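Minor fimbrium subunit Mfa5 (Porphyromonas gingivalis ATCC 33277, PDB 6TO1) serves as an accessory subunit of the minor fimbriae, surface pili that mediate biofilm formation and adhesion to host cells and other bacteria. Local coordinates at residues A173-D178 with R217-T222; V596-T601 with Y611-V616. One frame throughout, in Å; residues are numbered along the deposited sequence.

Contact 1: residues A173-D178 with R217-T222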
loop_
_atom_site.group_PDB
_atom_site.type_symbol
_atom_site.label_atom_id
_atom_site.label_comp_id
_atom_site.label_asym_id
_atom_site.label_seq_id
_atom_site.Cartn_x
_atom_site.Cartn_y
_atom_site.Cartn_z
ATOM N N ALA A 173 -12.332 3.921 23.394
ATOM C CA ALA A 173 -12.510 4.294 24.788
ATOM C C ALA A 173 -13.969 4.703 25.003
ATOM O O ALA A 173 -14.712 4.984 24.050
ATOM C CB ALA A 173 -11.575 5.437 25.181
ATOM N N LEU A 174 -14.381 4.702 26.271
ATOM C CA LEU A 174 -15.790 4.857 26.588
ATOM C C LEU A 174 -16.002 5.776 27.778
ATOM O O LEU A 174 -15.424 5.568 28.850
ATOM C CB LEU A 174 -16.427 3.484 26.853
ATOM C CG LEU A 174 -17.923 3.503 27.147
ATOM C CD1 LEU A 174 -18.728 3.994 25.935
ATOM C CD2 LEU A 174 -18.375 2.100 27.609
ATOM N N VAL A 175 -16.846 6.787 27.554
ATOM C CA VAL A 175 -17.282 7.750 28.551
ATOM C C VAL A 175 -18.814 7.724 28.636
ATOM O O VAL A 175 -19.505 7.680 27.616
ATOM C CB VAL A 175 -16.802 9.176 28.182
ATOM C CG1 VAL A 175 -17.390 10.196 29.159
ATOM C CG2 VAL A 175 -15.280 9.276 28.167
ATOM N N SER A 176 -19.351 7.778 29.848
ATOM C CA SER A 176 -20.765 8.061 30.038
ATOM C C SER A 176 -20.859 9.345 30.853
ATOM O O SER A 176 -19.884 9.789 31.468
ATOM C CB SER A 176 -21.503 6.923 30.740
ATOM O OG SER A 176 -21.104 6.827 32.094
ATOM N N TYR A 177 -22.036 9.968 30.841
ATOM C CA TYR A 177 -22.179 11.134 31.665
ATOM C C TYR A 177 -23.631 11.355 32.054
ATOM O O TYR A 177 -24.569 10.991 31.338
ATOM C CB TYR A 177 -21.624 12.408 30.989
ATOM C CG TYR A 177 -22.412 12.877 29.786
ATOM C CD1 TYR A 177 -23.405 13.836 29.905
ATOM C CD2 TYR A 177 -22.143 12.386 28.522
ATOM C CE1 TYR A 177 -24.110 14.273 28.813
ATOM C CE2 TYR A 177 -22.848 12.815 27.437
ATOM C CZ TYR A 177 -23.829 13.766 27.579
ATOM O OH TYR A 177 -24.522 14.207 26.465
ATOM N N ASP A 178 -23.774 11.964 33.216
ATOM C CA ASP A 178 -25.033 12.512 33.700
ATOM C C ASP A 178 -24.710 13.920 34.207
ATOM O O ASP A 178 -24.331 14.801 33.417
ATOM C CB ASP A 178 -25.659 11.618 34.772
ATOM C CG ASP A 178 -24.658 11.097 35.786
ATOM O OD1 ASP A 178 -24.262 11.872 36.691
ATOM O OD2 ASP A 178 -24.269 9.889 35.667
ATOM N N ARG A 217 -11.809 14.584 25.599
ATOM C CA ARG A 217 -10.597 15.289 25.195
ATOM C C ARG A 217 -9.410 14.870 26.063
ATOM O O ARG A 217 -8.293 14.716 25.559
ATOM C CB ARG A 217 -10.792 16.805 25.266
ATOM C CG ARG A 217 -11.815 17.336 24.322
ATOM C CD ARG A 217 -11.607 18.822 24.063
ATOM N NE ARG A 217 -11.677 19.658 25.253
ATOM C CZ ARG A 217 -10.679 20.409 25.709
ATOM N NH1 ARG A 217 -10.871 21.178 26.768
ATOM N NH2 ARG A 217 -9.488 20.398 25.121
ATOM N N ASN A 218 -9.640 14.656 27.358
ATOM C CA ASN A 218 -8.571 14.205 28.229
ATOM C C ASN A 218 -8.069 12.839 27.785
ATOM O O ASN A 218 -6.856 12.592 27.742
ATOM C CB ASN A 218 -9.045 14.118 29.681
ATOM C CG ASN A 218 -9.148 15.483 30.370
ATOM O OD1 ASN A 218 -8.765 16.524 29.837
ATOM N ND2 ASN A 218 -9.662 15.455 31.584
ATOM N N ILE A 219 -8.994 11.939 27.463
ATOM C CA ILE A 219 -8.614 10.606 27.021
ATOM C C ILE A 219 -7.893 10.670 25.687
ATOM O O ILE A 219 -6.871 10.010 25.492
ATOM C CB ILE A 219 -9.856 9.704 26.938
ATOM C CG1 ILE A 219 -10.360 9.401 28.346
ATOM C CG2 ILE A 219 -9.528 8.398 26.218
ATOM C CD1 ILE A 219 -11.734 8.793 28.407
ATOM N N MET A 220 -8.415 11.454 24.748
ATOM C CA MET A 220 -7.825 11.520 23.417
ATOM C C MET A 220 -6.445 12.157 23.422
ATOM O O MET A 220 -5.650 11.891 22.508
ATOM C CB MET A 220 -8.750 12.293 22.482
ATOM C CG MET A 220 -8.348 12.144 21.023
ATOM S SD MET A 220 -8.741 10.482 20.405
ATOM C CE MET A 220 -10.483 10.592 20.046
ATOM N N ALA A 221 -6.120 12.946 24.447
ATOM C CA ALA A 221 -4.808 13.586 24.515
ATOM C C ALA A 221 -3.647 12.596 24.490
ATOM O O ALA A 221 -2.535 12.972 24.122
ATOM C CB ALA A 221 -4.704 14.434 25.774
ATOM N N THR A 222 -3.853 11.359 24.913
ATOM C CA THR A 222 -2.760 10.383 24.890
ATOM C C THR A 222 -2.653 9.629 23.563
ATOM O O THR A 222 -1.728 8.826 23.383
ATOM C CB THR A 222 -2.932 9.373 26.024
ATOM O OG1 THR A 222 -4.029 8.508 25.701
ATOM C CG2 THR A 222 -3.223 10.103 27.347
#
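Ile219 on helix 209-220 lies against Ala173 and Val175 of strand 170-177, a buried helix-on-sheet contact inside the von Willebrand factor type A domain, whose mixed sheet is built mainly of parallel strands. The contact is wholly apolar and small, about 116 Å² summed over both sides, and a single helix residue supplies its side of it. Ala173 and Val175, two apart on the strand, both direct their CB toward the helix, while Leu174 between them turns away to pack on Leu194 and Ile198 of helix 191-199. Strand 170-177 is thus covered by helices on both faces, as in the Rossmann-like alpha/beta fold of this domain.

Ile219 divides its two branches between the two strand residues. CG2, anti to the backbone N, meets the methyl of Ala173; the other branch, CG1 with CD1 extended beyond it (chi2 167°), runs along to Val175. There the valine and isoleucine side chains pass alongside each other in opposite directions rather than meeting end on.

Polar interactions lie around this apolar patch. Backbone hydrogen bonds join Ala173 and Val175 to strand 126-133, and Leu174 to strand 181-186. Farther along the strand, the hydroxyl of Tyr177 is hydrogen-bonded to Thr209 at the start of the same helix, just after Thr207, a magnesium ligand with Ser135 and Ser137.

The two touches are similarly close: Ala173 CB lies 3.7 Å from Ile219 CG2, and Val175 CG2, the methyl beside its own backbone N, lies 3.6 Å from Ile219 CD1.

Contact 2: residues V596-T601 with Y611-V616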
loop_
_atom_site.group_PDB
_atom_site.type_symbol
_atom_site.label_atom_id
_atom_site.label_comp_id
_atom_site.label_asym_id
_atom_site.label_seq_id
_atom_site.Cartn_x
_atom_site.Cartn_y
_atom_site.Cartn_z
ATOM N N VAL A 596 34.678 -36.304 -33.741
ATOM C CA VAL A 596 33.980 -35.591 -34.804
ATOM C C VAL A 596 34.648 -35.919 -36.134
ATOM O O VAL A 596 35.831 -35.596 -36.316
ATOM C CB VAL A 596 33.969 -34.074 -34.566
ATOM C CG1 VAL A 596 33.250 -33.397 -35.680
ATOM C CG2 VAL A 596 33.315 -33.811 -33.215
ATOM N N PRO A 597 33.932 -36.514 -37.085
ATOM C CA PRO A 597 34.508 -36.740 -38.408
ATOM C C PRO A 597 34.004 -35.704 -39.394
ATOM O O PRO A 597 32.923 -35.127 -39.214
ATOM C CB PRO A 597 33.986 -38.141 -38.759
ATOM C CG PRO A 597 32.547 -38.065 -38.261
ATOM C CD PRO A 597 32.582 -37.114 -37.013
ATOM N N PRO A 598 34.738 -35.458 -40.477
ATOM C CA PRO A 598 34.173 -34.645 -41.560
ATOM C C PRO A 598 33.034 -35.396 -42.246
ATOM O O PRO A 598 32.997 -36.630 -42.271
ATOM C CB PRO A 598 35.362 -34.432 -42.508
ATOM C CG PRO A 598 36.220 -35.646 -42.295
ATOM C CD PRO A 598 36.028 -36.091 -40.844
ATOM N N THR A 599 32.081 -34.648 -42.788
ATOM C CA THR A 599 31.007 -35.308 -43.523
ATOM C C THR A 599 31.541 -36.015 -44.763
ATOM O O THR A 599 30.983 -37.029 -45.183
ATOM C CB THR A 599 29.917 -34.321 -43.913
ATOM O OG1 THR A 599 30.465 -33.229 -44.650
ATOM C CG2 THR A 599 29.269 -33.799 -42.661
ATOM N N ASN A 600 32.610 -35.504 -45.358
ATOM C CA ASN A 600 33.195 -36.178 -46.509
ATOM C C ASN A 600 34.690 -35.928 -46.532
ATOM O O ASN A 600 35.176 -34.944 -45.987
ATOM C CB ASN A 600 32.597 -35.713 -47.834
ATOM C CG ASN A 600 32.359 -34.238 -47.878
ATOM O OD1 ASN A 600 32.068 -33.610 -46.862
ATOM N ND2 ASN A 600 32.462 -33.668 -49.057
ATOM N N THR A 601 35.419 -36.825 -47.197
ATOM C CA THR A 601 36.871 -36.706 -47.301
ATOM C C THR A 601 37.333 -36.255 -48.677
ATOM O O THR A 601 38.530 -36.006 -48.862
ATOM C CB THR A 601 37.515 -38.053 -46.958
ATOM O OG1 THR A 601 36.918 -39.063 -47.780
ATOM C CG2 THR A 601 37.279 -38.373 -45.508
ATOM N N TYR A 611 39.199 -31.649 -54.144
ATOM C CA TYR A 611 40.020 -31.405 -52.962
ATOM C C TYR A 611 39.980 -32.628 -52.069
ATOM O O TYR A 611 38.910 -33.215 -51.851
ATOM C CB TYR A 611 39.512 -30.158 -52.194
ATOM C CG TYR A 611 39.562 -28.925 -53.036
ATOM C CD1 TYR A 611 40.663 -28.084 -53.012
ATOM C CD2 TYR A 611 38.541 -28.636 -53.928
ATOM C CE1 TYR A 611 40.725 -26.989 -53.832
ATOM C CE2 TYR A 611 38.597 -27.531 -54.735
ATOM C CZ TYR A 611 39.684 -26.728 -54.686
ATOM O OH TYR A 611 39.734 -25.636 -55.487
ATOM N N ARG A 612 41.138 -33.010 -51.525
ATOM C CA ARG A 612 41.191 -34.193 -50.695
ATOM C C ARG A 612 41.600 -33.833 -49.279
ATOM O O ARG A 612 42.440 -32.947 -49.061
ATOM C CB ARG A 612 42.148 -35.264 -51.228
ATOM C CG ARG A 612 43.632 -34.940 -51.164
ATOM C CD ARG A 612 44.263 -35.780 -50.074
ATOM N NE ARG A 612 45.720 -35.746 -50.058
ATOM C CZ ARG A 612 46.455 -36.222 -49.062
ATOM N NH1 ARG A 612 45.856 -36.744 -47.990
ATOM N NH2 ARG A 612 47.784 -36.169 -49.130
ATOM N N PHE A 613 41.020 -34.561 -48.339
ATOM C CA PHE A 613 41.234 -34.318 -46.919
ATOM C C PHE A 613 42.678 -34.574 -46.527
ATOM O O PHE A 613 43.284 -35.585 -46.905
ATOM C CB PHE A 613 40.298 -35.215 -46.095
ATOM C CG PHE A 613 40.473 -35.078 -44.608
ATOM C CD1 PHE A 613 39.889 -34.009 -43.945
ATOM C CD2 PHE A 613 41.245 -35.962 -43.880
ATOM C CE1 PHE A 613 40.067 -33.843 -42.591
ATOM C CE2 PHE A 613 41.424 -35.797 -42.503
ATOM C CZ PHE A 613 40.810 -34.726 -41.861
ATOM N N VAL A 614 43.216 -33.679 -45.697
ATOM C CA VAL A 614 44.573 -33.801 -45.188
ATOM C C VAL A 614 44.575 -33.412 -43.716
ATOM O O VAL A 614 43.722 -32.662 -43.242
ATOM C CB VAL A 614 45.584 -32.923 -45.952
ATOM C CG1 VAL A 614 45.850 -33.487 -47.337
ATOM C CG2 VAL A 614 45.103 -31.472 -46.070
ATOM N N GLU A 615 45.555 -33.926 -42.986
ATOM C CA GLU A 615 45.767 -33.576 -41.581
ATOM C C GLU A 615 47.041 -32.741 -41.524
ATOM O O GLU A 615 48.116 -33.212 -41.914
ATOM C CB GLU A 615 45.839 -34.829 -40.711
ATOM C CG GLU A 615 44.516 -35.626 -40.713
ATOM C CD GLU A 615 44.537 -36.906 -39.871
ATOM O OE1 GLU A 615 45.599 -37.238 -39.328
ATOM O OE2 GLU A 615 43.485 -37.586 -39.761
ATOM N N VAL A 616 46.908 -31.480 -41.129
ATOM C CA VAL A 616 48.042 -30.558 -41.126
ATOM C C VAL A 616 48.094 -29.886 -39.761
ATOM O O VAL A 616 47.185 -30.078 -38.941
ATOM C CB VAL A 616 47.940 -29.517 -42.251
ATOM C CG1 VAL A 616 47.865 -30.189 -43.623
ATOM C CG2 VAL A 616 46.721 -28.609 -42.014
#
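The mouth of a beta hairpin, formed by the antiparallel strands 602-604 and 610-614, is closed here by Thr601, just ahead of the first strand, and Phe613 near the end of the second. Their CA atoms are 5.0 Å apart. The amide Phe613 N donates to Thr601 O at 2.9 Å. This backbone bond continues the ladder that Tyr611 makes with Ile603.

Beside the bond the side chains meet near their roots: Thr601 CB stands 4.1 Å from Phe613 CB, and Phe613 CB is 3.4 Å from Thr601 O. With CG anti to the backbone N (chi1 178°), the phenylalanine ring is carried to the side of Pro598. The proline comes over one ring face, Pro598 CG lying 4.3 Å from Phe613 CE1, a loose apolar touch, while Glu615 OE2 lies at the ring edge, in its plane.

Each segment also has its own side-chain bond. Thr599 OG1 donates to Asn600 OD1 at 2.8 Å, and Arg612 NH1 reaches Phe613 O at 3.0 Å. The latter bond is bent (135°), and Val614 CG1 lies over the centre of one guanidinium face.

Residues 597-601 link strand 592-596 to the hairpin. Pro598 packs on Tyr537 of strand 530-539 and on Phe639 and Tyr641 of strand 634-643; Arg612 and Val614 are backbone-bonded to that last strand, which runs antiparallel to 610-614.

Overall arrangement
From the N terminus of the modelled chain, strands 90-98 and 110-119 start an antiparallel sheet before the chain enters the von Willebrand factor type A domain. There strand 170-177, inside the mixed sheet, is followed by edge strand 181-186 and helix 191-199, and helix 209-220 closes contact 1, a loop of 38 intervening residues tying helix to sheet. After that domain the chain returns through strand 463-473 to the first sheet. Contact 2 then closes a much shorter loop, nine residues, within the C-terminal mixed sheet. The two loops neither nest nor cross. The centres of contact 1 and contact 2 are 99 Å apart, on opposite sides of the chain's centre.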